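Local coordinates for protein hydroxyethylthiazole kinase (Pyrococcus horikoshii, PDB 3HPD) that probably phosphorylates the hydroxyl group of 4-methyl-5-beta-hydroxyethylthiazole with ATP and magnesium, a step in the biosynthesis of thiamine diphosphate, at residues V90-V94 with G194-A198; A7-V11 with A203-T208; V171-R176 with L211-T215. All coordinates share one frame; numbering follows the deposited sequence.

Interaction 1: V90-V94 with G194-A198. With PO4 (phosphate ion), chain B.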
ATOM      1  N   VAL A  90     -11.239 -12.627  13.674  1.00 10.35           N
ATOM      2  CA  VAL A  90     -11.909 -12.629  12.377  1.00 10.87           C
ATOM      3  C   VAL A  90     -10.907 -13.183  11.368  1.00  9.88           C
ATOM      4  O   VAL A  90      -9.783 -12.687  11.270  1.00 11.04           O
ATOM      5  CB  VAL A  90     -12.303 -11.207  11.914  1.00  9.43           C
ATOM      6  CG1 VAL A  90     -12.957 -11.278  10.536  1.00 11.76           C
ATOM      7  CG2 VAL A  90     -13.250 -10.566  12.921  1.00 10.84           C
ATOM      8  N   LEU A  91     -11.302 -14.214  10.631  1.00  9.33           N
ATOM      9  CA  LEU A  91     -10.416 -14.802   9.634  1.00 10.50           C
ATOM     10  C   LEU A  91     -10.951 -14.625   8.221  1.00 10.93           C
ATOM     11  O   LEU A  91     -12.099 -14.950   7.944  1.00 10.74           O
ATOM     12  CB  LEU A  91     -10.226 -16.303   9.894  1.00 10.94           C
ATOM     13  CG  LEU A  91      -9.512 -17.075   8.777  1.00 11.96           C
ATOM     14  CD1 LEU A  91      -8.054 -16.613   8.673  1.00 11.67           C
ATOM     15  CD2 LEU A  91      -9.578 -18.572   9.058  1.00 12.36           C
ATOM     16  N   ASP A  92     -10.115 -14.094   7.335  1.00 11.76           N
ATOM     17  CA  ASP A  92     -10.493 -13.934   5.939  1.00 12.91           C
ATOM     18  C   ASP A  92      -9.526 -14.855   5.201  1.00 12.18           C
ATOM     19  O   ASP A  92      -8.358 -14.511   5.004  1.00 12.44           O
ATOM     20  CB  ASP A  92     -10.298 -12.494   5.465  1.00 14.29           C
ATOM     21  CG  ASP A  92     -10.925 -12.250   4.109  1.00 17.05           C
ATOM     22  OD1 ASP A  92     -10.927 -13.192   3.285  1.00 17.28           O
ATOM     23  OD2 ASP A  92     -11.407 -11.124   3.862  1.00 17.39           O
ATOM     24  N   PRO A  93     -10.004 -16.040   4.787  1.00 12.39           N
ATOM     25  CA  PRO A  93      -9.235 -17.068   4.077  1.00 12.73           C
ATOM     26  C   PRO A  93      -8.995 -16.757   2.607  1.00 12.94           C
ATOM     27  O   PRO A  93      -9.312 -17.572   1.737  1.00 14.29           O
ATOM     28  CB  PRO A  93     -10.101 -18.307   4.259  1.00 13.05           C
ATOM     29  CG  PRO A  93     -11.479 -17.732   4.075  1.00 13.49           C
ATOM     30  CD  PRO A  93     -11.422 -16.438   4.893  1.00 12.88           C
ATOM     31  N   VAL A  94      -8.427 -15.587   2.335  1.00 12.28           N
ATOM     32  CA  VAL A  94      -8.168 -15.166   0.963  1.00 13.08           C
ATOM     33  C   VAL A  94      -7.438 -16.216   0.133  1.00 13.36           C
ATOM     34  O   VAL A  94      -6.308 -16.593   0.436  1.00 13.83           O
ATOM     35  CB  VAL A  94      -7.344 -13.858   0.926  1.00 13.06           C
ATOM     36  CG1 VAL A  94      -7.133 -13.413  -0.517  1.00 12.81           C
ATOM     37  CG2 VAL A  94      -8.060 -12.770   1.717  1.00 14.70           C
ATOM     38  N   GLY A 194     -13.364  -7.304   0.047  1.00 13.50           N
ATOM     39  CA  GLY A 194     -13.834  -8.288   1.004  1.00 14.26           C
ATOM     40  C   GLY A 194     -12.950  -8.202   2.237  1.00 14.79           C
ATOM     41  O   GLY A 194     -13.399  -8.422   3.365  1.00 13.24           O
ATOM     42  N   CYS A 195     -11.681  -7.868   2.018  1.00 13.67           N
ATOM     43  CA  CYS A 195     -10.724  -7.743   3.110  1.00 13.43           C
ATOM     44  C   CYS A 195     -11.077  -6.522   3.955  1.00 11.87           C
ATOM     45  O   CYS A 195     -10.849  -6.509   5.165  1.00 10.04           O
ATOM     46  CB  CYS A 195      -9.301  -7.626   2.558  1.00 15.01           C
ATOM     47  SG  CYS A 195      -8.773  -9.083   1.593  1.00 23.74           S
ATOM     48  N   MET A 196     -11.629  -5.496   3.314  1.00 11.35           N
ATOM     49  CA  MET A 196     -12.043  -4.302   4.042  1.00 11.60           C
ATOM     50  C   MET A 196     -13.175  -4.710   4.976  1.00 11.32           C
ATOM     51  O   MET A 196     -13.227  -4.289   6.130  1.00 11.16           O
ATOM     52  CB  MET A 196     -12.553  -3.222   3.085  1.00 12.91           C
ATOM     53  CG  MET A 196     -11.484  -2.584   2.215  1.00 15.11           C
ATOM     54  SD  MET A 196     -12.225  -1.364   1.103  1.00 18.81           S
ATOM     55  CE  MET A 196     -10.774  -0.488   0.549  1.00 19.93           C
ATOM     56  N   VAL A 197     -14.086  -5.535   4.468  1.00 11.28           N
ATOM     57  CA  VAL A 197     -15.215  -5.998   5.269  1.00 12.26           C
ATOM     58  C   VAL A 197     -14.740  -6.822   6.465  1.00 11.13           C
ATOM     59  O   VAL A 197     -15.289  -6.707   7.558  1.00 10.60           O
ATOM     60  CB  VAL A 197     -16.199  -6.838   4.421  1.00 12.95           C
ATOM     61  CG1 VAL A 197     -17.282  -7.428   5.310  1.00 15.38           C
ATOM     62  CG2 VAL A 197     -16.831  -5.964   3.351  1.00 14.76           C
ATOM     63  N   ALA A 198     -13.720  -7.650   6.260  1.00 10.41           N
ATOM     64  CA  ALA A 198     -13.188  -8.460   7.354  1.00 10.58           C
ATOM     65  C   ALA A 198     -12.603  -7.548   8.427  1.00 11.28           C
ATOM     66  O   ALA A 198     -12.801  -7.771   9.623  1.00 10.05           O
ATOM     67  CB  ALA A 198     -12.116  -9.414   6.834  1.00 10.90           C
TER
HETATM   68  P   PO4 B 300     -14.342 -10.578  -2.437  1.00 45.52           P
HETATM   69  O1  PO4 B 300     -14.302 -11.879  -1.748  1.00 45.08           O
HETATM   70  O2  PO4 B 300     -13.204  -9.617  -1.796  1.00 44.88           O
HETATM   71  O3  PO4 B 300     -15.690  -9.812  -2.035  1.00 45.15           O
HETATM   72  O4  PO4 B 300     -14.195 -10.538  -3.916  1.00 46.17           O
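Asp-92 sets carboxylate oxygen OD2 against the start of helix 193-205: OD2 lies 3.5 Å from Ala-198 CB and also 3.5 Å from Cys-195 CA. With CG anti to the backbone N (chi1 -169°), the carboxylate extends toward the helix. These are van der Waals contacts, and the polar partner of OD2 is Lys-118, which forms a salt bridge from the adjacent strand 116-120 and is predicted to bind ATP. To one side, Val-90 brings CG1 to within 3.6 Å of Ala-198 O. At the far end Val-94 CG2 rests 3.8 Å from Cys-195 SG, placed there by an inverse gamma turn centred on Pro-93. Strand 90-92 and helix 194-198 run antiparallel (171°), so the C-terminal end of the strand comes beside the N-terminal part of the helix. There Gly-194 N gives a weak, bent hydrogen bond of 3.0 Å to O2 of a phosphate ion, probably from the crystallisation liquor. A beta carbon on Gly-194 would collide with this oxygen, so the anion sits close against the glycine. A glycine-rich turn, including Gly-192, predicted to bind the substrate, followed by a helix start that receives an anion is consistent with the anion hole of ribokinase-like kinases, at the C-terminal ends of the parallel strands of the central sheet.

Interaction 2: A7-V11 with A203-T208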
ATOM      1  N   ALA A   7     -24.962  -0.929  16.772  1.00 18.01           N
ATOM      2  CA  ALA A   7     -23.595  -1.445  16.704  1.00 17.64           C
ATOM      3  C   ALA A   7     -22.650  -0.361  16.179  1.00 18.16           C
ATOM      4  O   ALA A   7     -21.547  -0.171  16.705  1.00 16.27           O
ATOM      5  CB  ALA A   7     -23.538  -2.675  15.799  1.00 18.23           C
ATOM      6  N   LEU A   8     -23.085   0.344  15.138  1.00 16.14           N
ATOM      7  CA  LEU A   8     -22.278   1.405  14.548  1.00 16.03           C
ATOM      8  C   LEU A   8     -21.999   2.472  15.594  1.00 17.75           C
ATOM      9  O   LEU A   8     -20.874   2.951  15.721  1.00 16.17           O
ATOM     10  CB  LEU A   8     -23.004   2.037  13.358  1.00 16.78           C
ATOM     11  CG  LEU A   8     -22.251   3.163  12.639  1.00 17.40           C
ATOM     12  CD1 LEU A   8     -20.940   2.627  12.083  1.00 15.20           C
ATOM     13  CD2 LEU A   8     -23.110   3.727  11.520  1.00 17.08           C
ATOM     14  N   LYS A   9     -23.034   2.841  16.341  1.00 17.16           N
ATOM     15  CA  LYS A   9     -22.889   3.846  17.381  1.00 18.46           C
ATOM     16  C   LYS A   9     -21.878   3.380  18.423  1.00 17.16           C
ATOM     17  O   LYS A   9     -21.044   4.167  18.877  1.00 16.53           O
ATOM     18  CB  LYS A   9     -24.244   4.128  18.037  1.00 21.65           C
ATOM     19  CG  LYS A   9     -25.217   4.862  17.125  1.00 26.93           C
ATOM     20  CD  LYS A   9     -26.559   5.099  17.804  1.00 31.79           C
ATOM     21  CE  LYS A   9     -27.510   5.861  16.891  1.00 32.50           C
ATOM     22  NZ  LYS A   9     -28.846   6.054  17.527  1.00 36.60           N
ATOM     23  N   ARG A  10     -21.944   2.101  18.791  1.00 17.01           N
ATOM     24  CA  ARG A  10     -21.017   1.547  19.777  1.00 18.90           C
ATOM     25  C   ARG A  10     -19.573   1.574  19.281  1.00 18.31           C
ATOM     26  O   ARG A  10     -18.650   1.859  20.047  1.00 16.87           O
ATOM     27  CB  ARG A  10     -21.402   0.111  20.142  1.00 21.63           C
ATOM     28  CG  ARG A  10     -22.635   0.009  21.021  1.00 26.98           C
ATOM     29  CD  ARG A  10     -22.675  -1.317  21.776  1.00 31.18           C
ATOM     30  NE  ARG A  10     -22.773  -2.463  20.880  1.00 36.95           N
ATOM     31  CZ  ARG A  10     -23.809  -2.695  20.079  1.00 39.41           C
ATOM     32  NH1 ARG A  10     -24.839  -1.859  20.062  1.00 41.23           N
ATOM     33  NH2 ARG A  10     -23.816  -3.764  19.293  1.00 40.04           N
ATOM     34  N   VAL A  11     -19.376   1.266  18.004  1.00 16.18           N
ATOM     35  CA  VAL A  11     -18.033   1.280  17.435  1.00 15.34           C
ATOM     36  C   VAL A  11     -17.452   2.685  17.533  1.00 15.71           C
ATOM     37  O   VAL A  11     -16.312   2.872  17.948  1.00 16.51           O
ATOM     38  CB  VAL A  11     -18.040   0.855  15.946  1.00 14.87           C
ATOM     39  CG1 VAL A  11     -16.692   1.179  15.300  1.00 15.65           C
ATOM     40  CG2 VAL A  11     -18.323  -0.628  15.834  1.00 13.05           C
ATOM     41  N   ALA A 203     -13.879  -4.509  14.005  1.00 11.07           N
ATOM     42  CA  ALA A 203     -14.319  -3.400  14.844  1.00 10.07           C
ATOM     43  C   ALA A 203     -15.689  -3.699  15.456  1.00 11.25           C
ATOM     44  O   ALA A 203     -15.909  -3.472  16.644  1.00 10.51           O
ATOM     45  CB  ALA A 203     -14.379  -2.109  14.028  1.00 11.41           C
ATOM     46  N   PHE A 204     -16.606  -4.217  14.644  1.00 10.85           N
ATOM     47  CA  PHE A 204     -17.944  -4.533  15.130  1.00 10.22           C
ATOM     48  C   PHE A 204     -17.959  -5.666  16.148  1.00 11.91           C
ATOM     49  O   PHE A 204     -18.698  -5.610  17.129  1.00 12.11           O
ATOM     50  CB  PHE A 204     -18.861  -4.895  13.958  1.00 11.37           C
ATOM     51  CG  PHE A 204     -19.369  -3.704  13.197  1.00 11.97           C
ATOM     52  CD1 PHE A 204     -20.410  -2.932  13.706  1.00 12.19           C
ATOM     53  CD2 PHE A 204     -18.805  -3.349  11.976  1.00 11.10           C
ATOM     54  CE1 PHE A 204     -20.882  -1.817  13.011  1.00 13.25           C
ATOM     55  CE2 PHE A 204     -19.265  -2.235  11.270  1.00 12.61           C
ATOM     56  CZ  PHE A 204     -20.309  -1.469  11.788  1.00 12.59           C
ATOM     57  N   VAL A 205     -17.140  -6.689  15.928  1.00 12.25           N
ATOM     58  CA  VAL A 205     -17.123  -7.825  16.843  1.00 14.37           C
ATOM     59  C   VAL A 205     -16.532  -7.459  18.206  1.00 15.91           C
ATOM     60  O   VAL A 205     -16.710  -8.180  19.187  1.00 14.44           O
ATOM     61  CB  VAL A 205     -16.369  -9.036  16.219  1.00 16.23           C
ATOM     62  CG1 VAL A 205     -14.867  -8.884  16.381  1.00 15.33           C
ATOM     63  CG2 VAL A 205     -16.870 -10.325  16.844  1.00 18.12           C
ATOM     64  N   ALA A 206     -15.844  -6.324  18.268  1.00 14.83           N
ATOM     65  CA  ALA A 206     -15.266  -5.869  19.525  1.00 17.69           C
ATOM     66  C   ALA A 206     -16.362  -5.281  20.418  1.00 18.01           C
ATOM     67  O   ALA A 206     -16.197  -5.192  21.635  1.00 19.24           O
ATOM     68  CB  ALA A 206     -14.190  -4.815  19.259  1.00 17.23           C
ATOM     69  N   VAL A 207     -17.486  -4.894  19.818  1.00 17.71           N
ATOM     70  CA  VAL A 207     -18.575  -4.292  20.584  1.00 19.03           C
ATOM     71  C   VAL A 207     -19.927  -5.014  20.551  1.00 19.13           C
ATOM     72  O   VAL A 207     -20.869  -4.592  21.219  1.00 18.34           O
ATOM     73  CB  VAL A 207     -18.804  -2.822  20.151  1.00 20.58           C
ATOM     74  CG1 VAL A 207     -17.536  -2.008  20.382  1.00 21.82           C
ATOM     75  CG2 VAL A 207     -19.216  -2.762  18.687  1.00 18.64           C
ATOM     76  N   THR A 208     -20.029  -6.092  19.779  1.00 18.52           N
ATOM     77  CA  THR A 208     -21.279  -6.845  19.700  1.00 20.17           C
ATOM     78  C   THR A 208     -21.016  -8.288  19.276  1.00 19.71           C
ATOM     79  O   THR A 208     -19.965  -8.591  18.714  1.00 18.58           O
ATOM     80  CB  THR A 208     -22.277  -6.170  18.721  1.00 23.93           C
ATOM     81  OG1 THR A 208     -23.435  -6.998  18.562  1.00 28.62           O
ATOM     82  CG2 THR A 208     -21.632  -5.928  17.374  1.00 25.66           C
TER
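Val-11 sets CG2 over one face of the Phe-204 ring, a CH-pi contact of 4.2 Å to the centroid and 26° off the ring normal. The same methyl touches Val-207 CG2 at 3.7 Å, so one branch of Val-11 fills the corner between ring and valine. Residues of helix 2-14 also meet the ring at its edge: Ala-7 CB lies 3.8 Å from Phe-204 CD1, and Leu-8 meets CE1 with its backbone N and CZ with its CD1. Outward from this core, Arg-10 lays CB against Val-207 CG2 (3.9 Å) before its chain bends at chi3 (-63°) and turns the guanidinium toward Val-207 and Thr-208. NE then gives a nearly straight hydrogen bond of 2.9 Å (164°) to Val-207 O, which lies near the guanidinium plane although the donor stands well above the carbonyl plane. With an alanine here, Val-207 O is likely to lose this donor, and the chain at Val-207 its polar tie to helix 2-14. Behind the core, Leu-37 of helix 27-37 touches Leu-8, Val-11 and Phe-204, while helix 210-231 packs Ala-213 and Thr-220 on Phe-204 and Ser-216 on Ala-7; Val-205 touches Pro-88, just ahead of strand 89-92.

Interaction 3: V171-R176 with L211-T215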
ATOM      1  N   VAL A 171     -25.070 -14.611   6.314  1.00 13.82           N
ATOM      2  CA  VAL A 171     -24.325 -14.693   7.565  1.00 14.21           C
ATOM      3  C   VAL A 171     -25.106 -15.608   8.489  1.00 13.88           C
ATOM      4  O   VAL A 171     -26.317 -15.445   8.638  1.00 13.43           O
ATOM      5  CB  VAL A 171     -24.212 -13.308   8.234  1.00 14.96           C
ATOM      6  CG1 VAL A 171     -23.175 -13.346   9.349  1.00 15.02           C
ATOM      7  CG2 VAL A 171     -23.854 -12.259   7.196  1.00 16.72           C
ATOM      8  N   SER A 172     -24.421 -16.565   9.105  1.00 14.11           N
ATOM      9  CA  SER A 172     -25.088 -17.493  10.008  1.00 15.71           C
ATOM     10  C   SER A 172     -24.179 -17.966  11.131  1.00 17.24           C
ATOM     11  O   SER A 172     -22.965 -18.080  10.956  1.00 16.15           O
ATOM     12  CB  SER A 172     -25.589 -18.714   9.233  1.00 17.70           C
ATOM     13  OG  SER A 172     -26.273 -19.617  10.092  1.00 18.95           O
ATOM     14  N   ASP A 173     -24.777 -18.232  12.287  1.00 17.95           N
ATOM     15  CA  ASP A 173     -24.029 -18.730  13.431  1.00 20.37           C
ATOM     16  C   ASP A 173     -24.443 -20.181  13.643  1.00 21.71           C
ATOM     17  O   ASP A 173     -24.113 -20.795  14.655  1.00 22.62           O
ATOM     18  CB  ASP A 173     -24.326 -17.899  14.686  1.00 20.31           C
ATOM     19  CG  ASP A 173     -25.776 -17.997  15.135  1.00 23.04           C
ATOM     20  OD1 ASP A 173     -26.586 -18.649  14.444  1.00 21.28           O
ATOM     21  OD2 ASP A 173     -26.102 -17.411  16.190  1.00 22.78           O
ATOM     22  N   GLY A 174     -25.170 -20.718  12.667  1.00 22.85           N
ATOM     23  CA  GLY A 174     -25.625 -22.094  12.743  1.00 25.83           C
ATOM     24  C   GLY A 174     -27.076 -22.228  13.162  1.00 27.18           C
ATOM     25  O   GLY A 174     -27.732 -23.220  12.842  1.00 29.21           O
ATOM     26  N   ARG A 175     -27.584 -21.232  13.881  1.00 27.00           N
ATOM     27  CA  ARG A 175     -28.971 -21.256  14.338  1.00 28.04           C
ATOM     28  C   ARG A 175     -29.799 -20.182  13.640  1.00 26.18           C
ATOM     29  O   ARG A 175     -30.925 -20.441  13.218  1.00 26.23           O
ATOM     30  CB  ARG A 175     -29.034 -21.035  15.847  1.00 29.96           C
ATOM     31  CG  ARG A 175     -28.125 -21.940  16.659  1.00 34.85           C
ATOM     32  CD  ARG A 175     -27.805 -21.291  17.999  1.00 37.45           C
ATOM     33  NE  ARG A 175     -27.579 -19.856  17.834  1.00 40.97           N
ATOM     34  CZ  ARG A 175     -28.537 -18.933  17.897  1.00 43.01           C
ATOM     35  NH1 ARG A 175     -28.243 -17.652  17.723  1.00 42.05           N
ATOM     36  NH2 ARG A 175     -29.789 -19.290  18.160  1.00 43.80           N
ATOM     37  N   ARG A 176     -29.245 -18.974  13.540  1.00 23.21           N
ATOM     38  CA  ARG A 176     -29.923 -17.858  12.881  1.00 21.28           C
ATOM     39  C   ARG A 176     -29.147 -17.468  11.630  1.00 20.51           C
ATOM     40  O   ARG A 176     -27.930 -17.645  11.562  1.00 19.00           O
ATOM     41  CB  ARG A 176     -30.015 -16.639  13.806  1.00 21.75           C
ATOM     42  CG  ARG A 176     -30.895 -16.819  15.027  1.00 25.37           C
ATOM     43  CD  ARG A 176     -30.928 -15.542  15.863  1.00 27.28           C
ATOM     44  NE  ARG A 176     -31.716 -14.483  15.238  1.00 29.39           N
ATOM     45  CZ  ARG A 176     -31.786 -13.235  15.694  1.00 30.56           C
ATOM     46  NH1 ARG A 176     -31.110 -12.885  16.780  1.00 31.17           N
ATOM     47  NH2 ARG A 176     -32.543 -12.338  15.075  1.00 31.26           N
ATOM     48  N   LEU A 211     -22.620 -12.775  15.098  1.00 15.27           N
ATOM     49  CA  LEU A 211     -23.636 -12.758  14.049  1.00 14.89           C
ATOM     50  C   LEU A 211     -24.081 -11.339  13.712  1.00 14.99           C
ATOM     51  O   LEU A 211     -24.130 -10.958  12.545  1.00 13.49           O
ATOM     52  CB  LEU A 211     -24.851 -13.599  14.452  1.00 16.92           C
ATOM     53  CG  LEU A 211     -25.964 -13.647  13.400  1.00 18.85           C
ATOM     54  CD1 LEU A 211     -25.402 -14.154  12.075  1.00 18.81           C
ATOM     55  CD2 LEU A 211     -27.094 -14.546  13.886  1.00 20.93           C
ATOM     56  N   LYS A 212     -24.405 -10.559  14.737  1.00 13.64           N
ATOM     57  CA  LYS A 212     -24.843  -9.181  14.531  1.00 14.95           C
ATOM     58  C   LYS A 212     -23.696  -8.288  14.069  1.00 14.11           C
ATOM     59  O   LYS A 212     -23.901  -7.362  13.288  1.00 13.98           O
ATOM     60  CB  LYS A 212     -25.443  -8.617  15.822  1.00 16.27           C
ATOM     61  CG  LYS A 212     -26.770  -9.246  16.215  1.00 21.06           C
ATOM     62  CD  LYS A 212     -27.238  -8.725  17.563  1.00 25.93           C
ATOM     63  CE  LYS A 212     -28.612  -9.266  17.922  1.00 28.49           C
ATOM     64  NZ  LYS A 212     -29.066  -8.753  19.247  1.00 32.98           N
ATOM     65  N   ALA A 213     -22.491  -8.570  14.550  1.00 14.25           N
ATOM     66  CA  ALA A 213     -21.319  -7.779  14.179  1.00 14.79           C
ATOM     67  C   ALA A 213     -21.009  -7.917  12.691  1.00 14.53           C
ATOM     68  O   ALA A 213     -20.818  -6.922  11.987  1.00 15.22           O
ATOM     69  CB  ALA A 213     -20.112  -8.216  15.006  1.00 14.15           C
ATOM     70  N   THR A 214     -20.960  -9.157  12.216  1.00 13.48           N
ATOM     71  CA  THR A 214     -20.661  -9.423  10.816  1.00 13.92           C
ATOM     72  C   THR A 214     -21.768  -8.890   9.906  1.00 13.91           C
ATOM     73  O   THR A 214     -21.489  -8.297   8.863  1.00 12.52           O
ATOM     74  CB  THR A 214     -20.467 -10.933  10.574  1.00 12.34           C
ATOM     75  OG1 THR A 214     -19.525 -11.449  11.524  1.00 11.83           O
ATOM     76  CG2 THR A 214     -19.933 -11.185   9.168  1.00 13.21           C
ATOM     77  N   THR A 215     -23.022  -9.098  10.303  1.00 13.31           N
ATOM     78  CA  THR A 215     -24.149  -8.611   9.513  1.00 13.70           C
ATOM     79  C   THR A 215     -24.072  -7.088   9.433  1.00 12.56           C
ATOM     80  O   THR A 215     -24.295  -6.503   8.375  1.00 11.97           O
ATOM     81  CB  THR A 215     -25.513  -9.007  10.145  1.00 13.44           C
ATOM     82  OG1 THR A 215     -25.617 -10.434  10.214  1.00 13.82           O
ATOM     83  CG2 THR A 215     -26.663  -8.464   9.311  1.00 14.60           C
TER
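Leu-211 wedges its two methyls against the end of the strand and the turn beyond it. The close-packed part lies at the strand, where CD1 meets Val-171 CG1 at 3.6 Å. Val-171, its CG1 anti to the backbone N (chi1 -167°), points that methyl between Leu-211 and Thr-214, whose CB is 3.8 Å away. Thr-215 OG1 lies 3.8 Å from Val-171 CB and donates within the helix to Leu-211 O at 2.8 Å, while Thr-215 N reaches the same oxygen from the opposite face. On the outer side, Leu-211 CD2 rests on Arg-176 CB at 3.6 Å and merely brushes the carboxylate of Asp-173, whose oxygens serve the loop itself. OD1 takes the backbone N of Arg-175 and of Arg-176, each at 2.8 Å; OD2 forms a salt bridge with NH1 of the exposed Arg-175 at 2.6 Å. The Arg-176 guanidinium forms a salt bridge with Glu-262 on strand 260-263. Ser-172 OG, also hydrogen-bonded to Thr-177 OG1, accepts from Gly-174 N, an ST turn followed by the Asx turn of Asp-173; at Gly-174's backbone angles a beta carbon would press on Asp-173 O. Together they shape the tight beta-hairpin connection of strands 169-172 and 177-180, packed against the start of helix 210-231 in this ribokinase-like alpha/beta fold.

Overall arrangement
All three contacts draw on two successive helices, 193-205 and 210-231. Interactions 1 and 2 use different ends of helix 193-205, their centres about 17 Å apart, and meet where Val-90 packs on Val-205. Interaction 3 takes the start of helix 210-231, about 14 Å from interaction 2 between centres, and Ala-213 there abuts Phe-204, Val-205 and Thr-208. Interactions 1 and 3 do not touch, about 15 Å apart between centres, but reach the same mixed sheet through strands 89-92 and 169-172. Along the chain, interaction 1 is nested within interaction 2, while interaction 3 alternates with both. The helix pair thus joins the N-terminal helix, the parallel strands and the later hairpin.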